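Local coordinates for citrate lyase subunit beta-like protein (Mycobacterium tuberculosis H37Rv, PDB 6CHU) that is a magnesium-dependent lyase of the HpcH/HpaI aldolase family, a bifunctional enzyme serving itaconate dissimilation and leucine catabolism, at residues Thr94-Glu102 with Arg113-Gly124; Met140-Leu151 with Tyr163-Ile174. All coordinates share one frame; numbering follows the deposited sequence.

Interaction 1 (Thr94-Glu102 with Arg113-Gly124); sequences TTVMLPKAE and RDVIALVETARG. With MG (magnesium ion), chain B; EDO (1,2-ethanediol), chain G.
Glu-120 reaches across to the bend at Pro-99 and Lys-100 and gives its two carboxylate oxygens different work. Glu-120 OE1 binds the magnesium ion at 2.1 Å. Glu-120 OE2 turns its anti lone pair to the backbone and accepts from Lys-100 N at 2.9 Å. With chi1 at 48°, CG sits between the backbone N and the carbonyl carbon, and the extended chain beyond it carries the carboxylate to this bend. The side chains of Lys-100 and Glu-120 cross obliquely, Lys-100 CD lying 3.3 Å from Glu-120 OE2. A long, flexible lysine suits the spot, because NZ goes on to salt bridges with Glu-44 and Asp-45 and a hydrogen bond to Asp-146 OD2.

On the N-terminal side of this site, strands 95-98 and 114-119 are the fourth and fifth of a TIM barrel, joined through helix 104-108 by a beta-alpha-beta crossover. They run parallel in a regular ladder, in which Ile-116 N donates to Val-96 O at 2.8 Å. Met-97 and Ile-116 share a face, the Met-97 CE methyl 4.0 Å from Ile-116 CG2; Val-96 and Val-115 pack on the other, where Val-96 also meets helix 79-89. Small residues permit the close meeting of Ala-101 CB and Ala-117 CB at 3.8 Å.

Thr-121 is the N-cap of helix 122-126. Thr-121 OG1 accepts from Gly-124 N, the capping bond, and donates at 2.6 Å to the anti lone pair of Glu-102 OE1; the two side chains cross at about a right angle.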
loop_
_atom_site.group_PDB
_atom_site.type_symbol
_atom_site.label_atom_id
_atom_site.label_comp_id
_atom_site.label_asym_id
_atom_site.label_seq_id
_atom_site.Cartn_x
_atom_site.Cartn_y
_atom_site.Cartn_z
ATOM N N THR A 94 -22.248 -6.188 23.818
ATOM C CA THR A 94 -20.925 -6.755 24.041
ATOM C C THR A 94 -19.870 -6.220 23.094
ATOM O O THR A 94 -18.672 -6.404 23.362
ATOM C CB THR A 94 -20.955 -8.281 23.865
ATOM O OG1 THR A 94 -21.291 -8.572 22.500
ATOM C CG2 THR A 94 -21.975 -8.920 24.779
ATOM N N THR A 95 -20.266 -5.585 21.995
ATOM C CA THR A 95 -19.354 -5.251 20.910
ATOM C C THR A 95 -19.423 -3.757 20.639
ATOM O O THR A 95 -20.519 -3.204 20.463
ATOM C CB THR A 95 -19.702 -6.059 19.650
ATOM O OG1 THR A 95 -19.643 -7.456 19.961
ATOM C CG2 THR A 95 -18.731 -5.753 18.501
ATOM N N VAL A 96 -18.264 -3.104 20.649
ATOM C CA VAL A 96 -18.181 -1.672 20.390
ATOM C C VAL A 96 -17.367 -1.427 19.126
ATOM O O VAL A 96 -16.493 -2.218 18.747
ATOM C CB VAL A 96 -17.575 -0.894 21.579
ATOM C CG1 VAL A 96 -18.480 -1.004 22.809
ATOM C CG2 VAL A 96 -16.156 -1.388 21.887
ATOM N N MET A 97 -17.654 -0.303 18.485
ATOM C CA MET A 97 -16.883 0.189 17.353
ATOM C C MET A 97 -16.080 1.389 17.834
ATOM O O MET A 97 -16.652 2.336 18.386
ATOM C CB MET A 97 -17.793 0.573 16.182
ATOM C CG MET A 97 -17.028 1.150 14.993
ATOM S SD MET A 97 -18.119 1.544 13.601
ATOM C CE MET A 97 -18.543 -0.087 13.011
ATOM N N LEU A 98 -14.759 1.331 17.643
ATOM C CA LEU A 98 -13.850 2.361 18.123
ATOM C C LEU A 98 -13.446 3.271 16.971
ATOM O O LEU A 98 -12.692 2.833 16.089
ATOM C CB LEU A 98 -12.610 1.723 18.744
ATOM C CG LEU A 98 -11.512 2.714 19.160
ATOM C CD1 LEU A 98 -11.948 3.556 20.329
ATOM C CD2 LEU A 98 -10.198 1.970 19.463
ATOM N N PRO A 99 -13.895 4.520 16.932
ATOM C CA PRO A 99 -13.494 5.417 15.843
ATOM C C PRO A 99 -12.098 5.960 16.097
ATOM O O PRO A 99 -11.594 5.960 17.226
ATOM C CB PRO A 99 -14.543 6.533 15.908
ATOM C CG PRO A 99 -14.811 6.650 17.390
ATOM C CD PRO A 99 -14.728 5.220 17.929
ATOM N N LYS A 100 -11.488 6.456 15.021
ATOM C CA LYS A 100 -10.118 6.963 15.065
ATOM C C LYS A 100 -9.199 5.973 15.777
ATOM O O LYS A 100 -8.316 6.357 16.550
ATOM C CB LYS A 100 -10.045 8.348 15.731
ATOM C CG LYS A 100 -10.571 9.523 14.857
ATOM C CD LYS A 100 -12.108 9.620 14.875
ATOM C CE LYS A 100 -12.606 10.743 13.951
ATOM N NZ LYS A 100 -14.077 10.993 14.125
ATOM N N ALA A 101 -9.407 4.683 15.523
ATOM C CA ALA A 101 -8.576 3.673 16.175
ATOM C C ALA A 101 -7.129 3.819 15.712
ATOM O O ALA A 101 -6.848 3.795 14.509
ATOM C CB ALA A 101 -9.100 2.268 15.867
ATOM N N GLU A 102 -6.198 3.970 16.663
ATOM C CA GLU A 102 -4.825 4.294 16.298
ATOM C C GLU A 102 -3.752 3.434 16.939
ATOM O O GLU A 102 -2.578 3.610 16.597
ATOM C CB GLU A 102 -4.530 5.774 16.598
ATOM C CG GLU A 102 -5.257 6.694 15.625
ATOM C CD GLU A 102 -4.977 8.160 15.861
ATOM O OE1 GLU A 102 -4.892 8.908 14.860
ATOM O OE2 GLU A 102 -4.844 8.567 17.039
ATOM N N ARG A 113 -14.593 -6.133 26.216
ATOM C CA ARG A 113 -15.520 -5.986 25.098
ATOM C C ARG A 113 -14.886 -6.476 23.798
ATOM O O ARG A 113 -13.662 -6.493 23.645
ATOM C CB ARG A 113 -15.948 -4.522 24.950
ATOM C CG ARG A 113 -16.616 -3.960 26.200
ATOM C CD ARG A 113 -16.643 -2.422 26.195
ATOM N NE ARG A 113 -16.975 -1.898 27.519
ATOM C CZ ARG A 113 -16.067 -1.584 28.442
ATOM N NH1 ARG A 113 -14.771 -1.725 28.184
ATOM N NH2 ARG A 113 -16.450 -1.114 29.619
ATOM N N ASP A 114 -15.736 -6.911 22.862
ATOM C CA ASP A 114 -15.308 -7.130 21.484
ATOM C C ASP A 114 -15.263 -5.790 20.766
ATOM O O ASP A 114 -16.115 -4.926 20.994
ATOM C CB ASP A 114 -16.260 -8.086 20.754
ATOM C CG ASP A 114 -16.085 -9.550 21.177
ATOM O OD1 ASP A 114 -15.142 -9.877 21.939
ATOM O OD2 ASP A 114 -16.904 -10.382 20.737
ATOM N N VAL A 115 -14.267 -5.607 19.894
ATOM C CA VAL A 115 -13.999 -4.300 19.297
ATOM C C VAL A 115 -13.950 -4.402 17.781
ATOM O O VAL A 115 -13.221 -5.236 17.232
ATOM C CB VAL A 115 -12.685 -3.696 19.828
ATOM C CG1 VAL A 115 -12.425 -2.321 19.187
ATOM C CG2 VAL A 115 -12.740 -3.583 21.352
ATOM N N ILE A 116 -14.705 -3.538 17.108
ATOM C CA ILE A 116 -14.514 -3.265 15.688
ATOM C C ILE A 116 -13.738 -1.962 15.602
ATOM O O ILE A 116 -14.243 -0.902 15.981
ATOM C CB ILE A 116 -15.856 -3.182 14.946
ATOM C CG1 ILE A 116 -16.590 -4.515 15.111
ATOM C CG2 ILE A 116 -15.634 -2.853 13.454
ATOM C CD1 ILE A 116 -17.999 -4.538 14.582
ATOM N N ALA A 117 -12.497 -2.035 15.128
ATOM C CA ALA A 117 -11.637 -0.862 15.040
ATOM C C ALA A 117 -11.907 -0.150 13.721
ATOM O O ALA A 117 -11.799 -0.755 12.644
ATOM C CB ALA A 117 -10.167 -1.265 15.146
ATOM N N LEU A 118 -12.279 1.121 13.810
ATOM C CA LEU A 118 -12.553 1.950 12.639
ATOM C C LEU A 118 -11.315 2.813 12.423
ATOM O O LEU A 118 -11.068 3.776 13.159
ATOM C CB LEU A 118 -13.822 2.773 12.844
ATOM C CG LEU A 118 -14.085 3.940 11.887
ATOM C CD1 LEU A 118 -14.083 3.474 10.434
ATOM C CD2 LEU A 118 -15.437 4.599 12.239
ATOM N N VAL A 119 -10.519 2.440 11.427
ATOM C CA VAL A 119 -9.305 3.163 11.067
ATOM C C VAL A 119 -9.673 4.280 10.092
ATOM O O VAL A 119 -10.221 4.024 9.014
ATOM C CB VAL A 119 -8.261 2.213 10.458
ATOM C CG1 VAL A 119 -7.082 3.000 9.868
ATOM C CG2 VAL A 119 -7.761 1.224 11.524
ATOM N N GLU A 120 -9.376 5.522 10.481
ATOM C CA GLU A 120 -9.734 6.693 9.688
ATOM C C GLU A 120 -8.743 7.826 9.927
ATOM O O GLU A 120 -9.101 9.003 9.815
ATOM C CB GLU A 120 -11.186 7.139 10.000
ATOM C CG GLU A 120 -11.504 7.236 11.493
ATOM C CD GLU A 120 -12.980 7.421 11.787
ATOM O OE1 GLU A 120 -13.745 7.769 10.849
ATOM O OE2 GLU A 120 -13.368 7.211 12.968
ATOM N N THR A 121 -7.498 7.485 10.275
ATOM C CA THR A 121 -6.407 8.437 10.404
ATOM C C THR A 121 -5.142 7.767 9.894
ATOM O O THR A 121 -5.072 6.539 9.783
ATOM C CB THR A 121 -6.167 8.889 11.854
ATOM O OG1 THR A 121 -5.670 7.778 12.620
ATOM C CG2 THR A 121 -7.451 9.414 12.497
ATOM N N ALA A 122 -4.139 8.596 9.583
ATOM C CA ALA A 122 -2.864 8.074 9.101
ATOM C C ALA A 122 -2.209 7.158 10.125
ATOM O O ALA A 122 -1.662 6.112 9.765
ATOM C CB ALA A 122 -1.927 9.224 8.742
ATOM N N ARG A 123 -2.231 7.541 11.407
ATOM C CA ARG A 123 -1.622 6.687 12.424
ATOM C C ARG A 123 -2.308 5.330 12.472
ATOM O O ARG A 123 -1.651 4.295 12.644
ATOM C CB ARG A 123 -1.678 7.359 13.801
ATOM C CG ARG A 123 -1.100 6.489 14.919
ATOM C CD ARG A 123 0.394 6.322 14.726
ATOM N NE ARG A 123 1.091 7.571 15.013
ATOM C CZ ARG A 123 1.656 7.863 16.179
ATOM N NH1 ARG A 123 1.628 6.986 17.176
ATOM N NH2 ARG A 123 2.258 9.034 16.342
ATOM N N GLY A 124 -3.637 5.314 12.321
ATOM C CA GLY A 124 -4.351 4.048 12.318
ATOM C C GLY A 124 -3.972 3.182 11.130
ATOM O O GLY A 124 -3.872 1.960 11.246
HETATM MG MG MG B . -15.480 8.974 10.884
HETATM C C1 EDO G . -21.542 -3.912 29.301
HETATM O O1 EDO G . -22.599 -4.539 28.562
HETATM C C2 EDO G . -20.663 -3.126 28.338
HETATM O O2 EDO G . -19.457 -2.745 29.005
HETATM O O HOH W 1 -18.604 -9.731 18.936
HETATM O O HOH W 2 -15.610 8.633 12.940
HETATM O O HOH W 3 -7.736 5.876 12.893
HETATM O O HOH W 4 -0.174 4.451 17.473
HETATM O O HOH W 5 -15.244 9.202 8.727
HETATM O O HOH W 6 -17.128 10.304 10.995
#

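Interaction 2 (Met140-Leu151 with Tyr163-Ile174). With MG (magnesium ion), chain B; ACT (acetate ion), chain C.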
loop_
_atom_site.group_PDB
_atom_site.type_symbol
_atom_site.label_atom_id
_atom_site.label_comp_id
_atom_site.label_asym_id
_atom_site.label_seq_id
_atom_site.Cartn_x
_atom_site.Cartn_y
_atom_site.Cartn_z
ATOM N N MET A 140 -12.281 -4.965 11.383
ATOM C CA MET A 140 -11.640 -3.724 10.973
ATOM C C MET A 140 -12.544 -3.026 9.972
ATOM O O MET A 140 -13.040 -3.663 9.034
ATOM C CB MET A 140 -10.275 -3.960 10.322
ATOM C CG MET A 140 -9.266 -4.758 11.157
ATOM S SD MET A 140 -8.587 -3.731 12.477
ATOM C CE MET A 140 -7.552 -2.610 11.537
ATOM N N MET A 141 -12.742 -1.732 10.174
ATOM C CA MET A 141 -13.437 -0.861 9.240
ATOM C C MET A 141 -12.498 0.276 8.867
ATOM O O MET A 141 -11.529 0.565 9.578
ATOM C CB MET A 141 -14.736 -0.316 9.869
ATOM C CG MET A 141 -15.651 0.429 8.918
ATOM S SD MET A 141 -17.075 1.023 9.851
ATOM C CE MET A 141 -17.753 2.160 8.641
ATOM N N TRP A 142 -12.787 0.950 7.756
ATOM C CA TRP A 142 -12.052 2.161 7.443
ATOM C C TRP A 142 -13.036 3.281 7.139
ATOM O O TRP A 142 -14.215 3.046 6.856
ATOM C CB TRP A 142 -11.059 1.948 6.286
ATOM C CG TRP A 142 -11.699 1.814 4.939
ATOM C CD1 TRP A 142 -12.439 0.768 4.475
ATOM C CD2 TRP A 142 -11.640 2.770 3.884
ATOM N NE1 TRP A 142 -12.853 1.014 3.181
ATOM C CE2 TRP A 142 -12.377 2.241 2.796
ATOM C CE3 TRP A 142 -11.031 4.023 3.747
ATOM C CZ2 TRP A 142 -12.534 2.925 1.594
ATOM C CZ3 TRP A 142 -11.176 4.705 2.543
ATOM C CH2 TRP A 142 -11.922 4.150 1.478
ATOM N N GLY A 143 -12.553 4.516 7.272
ATOM C CA GLY A 143 -13.404 5.674 7.040
ATOM C C GLY A 143 -12.720 6.728 6.195
ATOM O O GLY A 143 -11.731 7.326 6.628
ATOM N N ALA A 144 -13.245 6.984 4.997
ATOM C CA ALA A 144 -12.511 7.818 4.050
ATOM C C ALA A 144 -12.566 9.297 4.432
ATOM O O ALA A 144 -11.582 10.025 4.254
ATOM C CB ALA A 144 -13.060 7.603 2.636
ATOM N N GLU A 145 -13.705 9.774 4.941
ATOM C CA GLU A 145 -13.835 11.217 5.139
ATOM C C GLU A 145 -12.984 11.709 6.305
ATOM O O GLU A 145 -12.323 12.749 6.190
ATOM C CB GLU A 145 -15.299 11.598 5.326
ATOM C CG GLU A 145 -16.079 11.491 4.033
ATOM C CD GLU A 145 -16.417 10.054 3.667
ATOM O OE1 GLU A 145 -16.368 9.177 4.565
ATOM O OE2 GLU A 145 -16.730 9.807 2.479
ATOM N N ASP A 146 -13.005 11.000 7.443
ATOM C CA ASP A 146 -12.122 11.376 8.551
ATOM C C ASP A 146 -10.654 11.165 8.186
ATOM O O ASP A 146 -9.787 11.926 8.644
ATOM C CB ASP A 146 -12.467 10.592 9.828
ATOM C CG ASP A 146 -13.462 11.328 10.730
ATOM O OD1 ASP A 146 -13.308 12.555 10.921
ATOM O OD2 ASP A 146 -14.394 10.671 11.267
ATOM N N LEU A 147 -10.354 10.157 7.363
ATOM C CA LEU A 147 -8.978 9.984 6.899
ATOM C C LEU A 147 -8.497 11.245 6.191
ATOM O O LEU A 147 -7.467 11.824 6.554
ATOM C CB LEU A 147 -8.877 8.766 5.982
ATOM C CG LEU A 147 -7.514 8.581 5.308
ATOM C CD1 LEU A 147 -6.459 8.236 6.337
ATOM C CD2 LEU A 147 -7.581 7.528 4.200
ATOM N N ILE A 148 -9.262 11.712 5.204
ATOM C CA ILE A 148 -8.861 12.900 4.458
ATOM C C ILE A 148 -8.861 14.127 5.355
ATOM O O ILE A 148 -7.995 15.001 5.233
ATOM C CB ILE A 148 -9.785 13.095 3.241
ATOM C CG1 ILE A 148 -9.592 11.948 2.249
ATOM C CG2 ILE A 148 -9.582 14.496 2.608
ATOM C CD1 ILE A 148 -8.246 11.920 1.591
ATOM N N ALA A 149 -9.851 14.235 6.247
ATOM C CA ALA A 149 -9.913 15.410 7.110
ATOM C C ALA A 149 -8.664 15.502 7.979
ATOM O O ALA A 149 -8.032 16.561 8.067
ATOM C CB ALA A 149 -11.163 15.359 7.985
ATOM N N THR A 150 -8.295 14.396 8.623
ATOM C CA THR A 150 -7.154 14.418 9.530
ATOM C C THR A 150 -5.827 14.463 8.788
ATOM O O THR A 150 -4.833 14.928 9.354
ATOM C CB THR A 150 -7.211 13.216 10.483
ATOM O OG1 THR A 150 -7.230 11.991 9.740
ATOM C CG2 THR A 150 -8.470 13.282 11.353
ATOM N N LEU A 151 -5.788 14.009 7.530
ATOM C CA LEU A 151 -4.613 14.242 6.693
ATOM C C LEU A 151 -4.422 15.716 6.366
ATOM O O LEU A 151 -3.306 16.126 6.043
ATOM C CB LEU A 151 -4.717 13.444 5.381
ATOM C CG LEU A 151 -4.510 11.928 5.475
ATOM C CD1 LEU A 151 -4.882 11.235 4.152
ATOM C CD2 LEU A 151 -3.074 11.582 5.848
ATOM N N TYR A 163 -12.587 6.746 -5.529
ATOM C CA TYR A 163 -11.737 7.097 -4.403
ATOM C C TYR A 163 -10.399 7.642 -4.893
ATOM O O TYR A 163 -9.841 7.176 -5.890
ATOM C CB TYR A 163 -11.494 5.868 -3.519
ATOM C CG TYR A 163 -12.601 5.567 -2.532
ATOM C CD1 TYR A 163 -13.066 6.544 -1.659
ATOM C CD2 TYR A 163 -13.186 4.304 -2.480
ATOM C CE1 TYR A 163 -14.081 6.266 -0.746
ATOM C CE2 TYR A 163 -14.204 4.015 -1.571
ATOM C CZ TYR A 163 -14.647 5.002 -0.713
ATOM O OH TYR A 163 -15.655 4.721 0.191
ATOM N N ARG A 164 -9.869 8.630 -4.165
ATOM C CA ARG A 164 -8.498 9.053 -4.415
ATOM C C ARG A 164 -7.536 7.977 -3.903
ATOM O O ARG A 164 -7.916 7.081 -3.150
ATOM C CB ARG A 164 -8.226 10.410 -3.767
ATOM C CG ARG A 164 -9.058 11.545 -4.398
ATOM C CD ARG A 164 -8.855 12.882 -3.703
ATOM N NE ARG A 164 -9.751 13.903 -4.274
ATOM C CZ ARG A 164 -9.542 14.535 -5.423
ATOM N NH1 ARG A 164 -8.459 14.285 -6.158
ATOM N NH2 ARG A 164 -10.427 15.430 -5.854
ATOM N N ASP A 165 -6.271 8.073 -4.326
ATOM C CA ASP A 165 -5.344 6.955 -4.146
ATOM C C ASP A 165 -5.086 6.632 -2.676
ATOM O O ASP A 165 -5.033 5.450 -2.301
ATOM C CB ASP A 165 -4.025 7.241 -4.868
ATOM C CG ASP A 165 -4.113 7.006 -6.370
ATOM O OD1 ASP A 165 -5.182 6.552 -6.851
ATOM O OD2 ASP A 165 -3.107 7.271 -7.072
ATOM N N VAL A 166 -4.889 7.650 -1.823
ATOM C CA VAL A 166 -4.592 7.329 -0.422
ATOM C C VAL A 166 -5.775 6.623 0.226
ATOM O O VAL A 166 -5.592 5.752 1.091
ATOM C CB VAL A 166 -4.157 8.580 0.379
ATOM C CG1 VAL A 166 -5.339 9.512 0.663
ATOM C CG2 VAL A 166 -3.473 8.145 1.690
ATOM N N ALA A 167 -6.999 6.933 -0.216
ATOM C CA ALA A 167 -8.169 6.217 0.286
ATOM C C ALA A 167 -8.169 4.765 -0.183
ATOM O O ALA A 167 -8.421 3.845 0.608
ATOM C CB ALA A 167 -9.448 6.935 -0.159
ATOM N N ARG A 168 -7.896 4.539 -1.468
ATOM C CA ARG A 168 -7.774 3.172 -1.964
ATOM C C ARG A 168 -6.690 2.413 -1.215
ATOM O O ARG A 168 -6.846 1.223 -0.916
ATOM C CB ARG A 168 -7.480 3.182 -3.462
ATOM C CG ARG A 168 -8.564 3.881 -4.260
ATOM C CD ARG A 168 -8.060 4.243 -5.655
ATOM N NE ARG A 168 -8.113 3.131 -6.593
ATOM C CZ ARG A 168 -8.929 3.084 -7.645
ATOM N NH1 ARG A 168 -9.759 4.091 -7.888
ATOM N NH2 ARG A 168 -8.914 2.033 -8.458
ATOM N N HIS A 169 -5.588 3.091 -0.893
ATOM C CA HIS A 169 -4.473 2.446 -0.201
ATOM C C HIS A 169 -4.887 1.984 1.192
ATOM O O HIS A 169 -4.593 0.853 1.605
ATOM C CB HIS A 169 -3.309 3.440 -0.132
ATOM C CG HIS A 169 -2.013 2.865 0.363
ATOM N ND1 HIS A 169 -1.009 2.465 -0.490
ATOM C CD2 HIS A 169 -1.529 2.711 1.617
ATOM C CE1 HIS A 169 0.029 2.057 0.219
ATOM N NE2 HIS A 169 -0.258 2.196 1.501
ATOM N N VAL A 170 -5.586 2.849 1.934
ATOM C CA VAL A 170 -6.030 2.490 3.286
ATOM C C VAL A 170 -7.099 1.401 3.238
ATOM O O VAL A 170 -7.130 0.499 4.093
ATOM C CB VAL A 170 -6.514 3.753 4.023
ATOM C CG1 VAL A 170 -7.220 3.397 5.339
ATOM C CG2 VAL A 170 -5.328 4.704 4.271
ATOM N N ARG A 171 -7.990 1.459 2.239
ATOM C CA ARG A 171 -8.983 0.400 2.050
ATOM C C ARG A 171 -8.329 -0.977 1.945
ATOM O O ARG A 171 -8.717 -1.920 2.643
ATOM C CB ARG A 171 -9.795 0.692 0.794
ATOM C CG ARG A 171 -10.981 -0.230 0.564
ATOM C CD ARG A 171 -11.627 0.197 -0.749
ATOM N NE ARG A 171 -12.965 -0.336 -0.950
ATOM C CZ ARG A 171 -13.613 -0.260 -2.112
ATOM N NH1 ARG A 171 -13.012 0.296 -3.165
ATOM N NH2 ARG A 171 -14.848 -0.744 -2.231
ATOM N N SER A 172 -7.351 -1.114 1.046
ATOM C CA SER A 172 -6.619 -2.372 0.913
ATOM C C SER A 172 -5.864 -2.717 2.189
ATOM O O SER A 172 -5.810 -3.890 2.589
ATOM C CB SER A 172 -5.650 -2.300 -0.271
ATOM O OG SER A 172 -6.352 -2.151 -1.497
ATOM N N THR A 173 -5.250 -1.717 2.829
ATOM C CA THR A 173 -4.540 -1.961 4.083
ATOM C C THR A 173 -5.451 -2.616 5.118
ATOM O O THR A 173 -5.067 -3.591 5.779
ATOM C CB THR A 173 -3.972 -0.644 4.624
ATOM O OG1 THR A 173 -3.012 -0.120 3.694
ATOM C CG2 THR A 173 -3.293 -0.862 5.977
ATOM N N ILE A 174 -6.666 -2.096 5.269
ATOM C CA ILE A 174 -7.585 -2.594 6.293
ATOM C C ILE A 174 -8.114 -3.975 5.934
ATOM O O ILE A 174 -8.258 -4.842 6.803
ATOM C CB ILE A 174 -8.721 -1.571 6.512
ATOM C CG1 ILE A 174 -8.397 -0.723 7.736
ATOM C CG2 ILE A 174 -10.107 -2.235 6.646
ATOM C CD1 ILE A 174 -7.132 0.018 7.607
HETATM MG MG MG B . -15.480 8.974 10.884
HETATM C C ACT C . -4.048 10.609 -4.227
HETATM O O ACT C . -4.974 10.506 -5.105
HETATM O OXT ACT C . -3.901 9.969 -3.124
HETATM C CH3 ACT C . -2.910 11.662 -4.530
HETATM O O HOH W 5 -15.244 9.202 8.727
HETATM O O HOH W 6 -17.128 10.304 10.995
HETATM O O HOH W 2 -15.610 8.633 12.940
#
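Trp-142 is the largest bump of this contact, wedged from the strand end against Tyr-163 and one side of helix 165-174. Its CG lies between the backbone N and the carbonyl carbon (chi1 73°), which sends the indole along the helix toward its N-terminal end and Tyr-163. The CZ2-CH2 edge of Trp-142 points at the face of Tyr-163 in an edge-to-face (T-shaped) stack, with six-membered ring centroids 5.0 Å apart and planes at 63°. Arg-171 lies across one indole face, its CB 3.9 Å from the centroid of the Trp-142 six-membered ring in a CH-pi contact. The polar ends of both residues turn to Asp-187, which accepts from Trp-142 NE1 and forms a salt bridge with Arg-171. Ala-167 suits its place because a lone methyl lets the indole come close, Ala-167 CB standing 3.9 Å from Trp-142 CZ3.

Further along, Leu-147 and Val-170 meet tip to tip, CD2 to CG2 at 3.6 Å. Val-166 CG1 fills the notch formed by Ile-148 CD1 and Leu-151 CD1, each 3.9 Å away. Near the strand, Ile-174 sets CG2 against Met-140 CB and CG1 against Trp-142 CB.

Strand 140-142 runs antiparallel to helix 165-174, as in a beta/alpha barrel, whereas the short helix 144-151, which carries the magnesium ligand Asp-146, crosses that helix at 123°. Helix 165-180 is packed beside strand 114-119 and helices 128-133 and 196-209, and its His-169 meets His-169 of both neighbouring subunits.

Both contacts are buried and belong to one barrel, yet they occupy different layers. Interaction 1 lies within the wall, nearer the centre of the chain, and is held chiefly by backbone hydrogen bonds between strands; interaction 2 joins the next strand to the outer helical layer mainly through apolar and aromatic side chains, with the aliphatic part of Arg-171, and with no hydrogen bond between its two segments. Strands 114-119 and 137-142 are sheet neighbours, so the two contacts meet directly: Met-141 N lies 2.8 Å from Ala-117 O, a probable hydrogen bond. Past the C-terminal ends of these strands they share the magnesium ion, through Glu-120 and Asp-146. Interaction 1 borders one other subunit of the trimer, interaction 2 both.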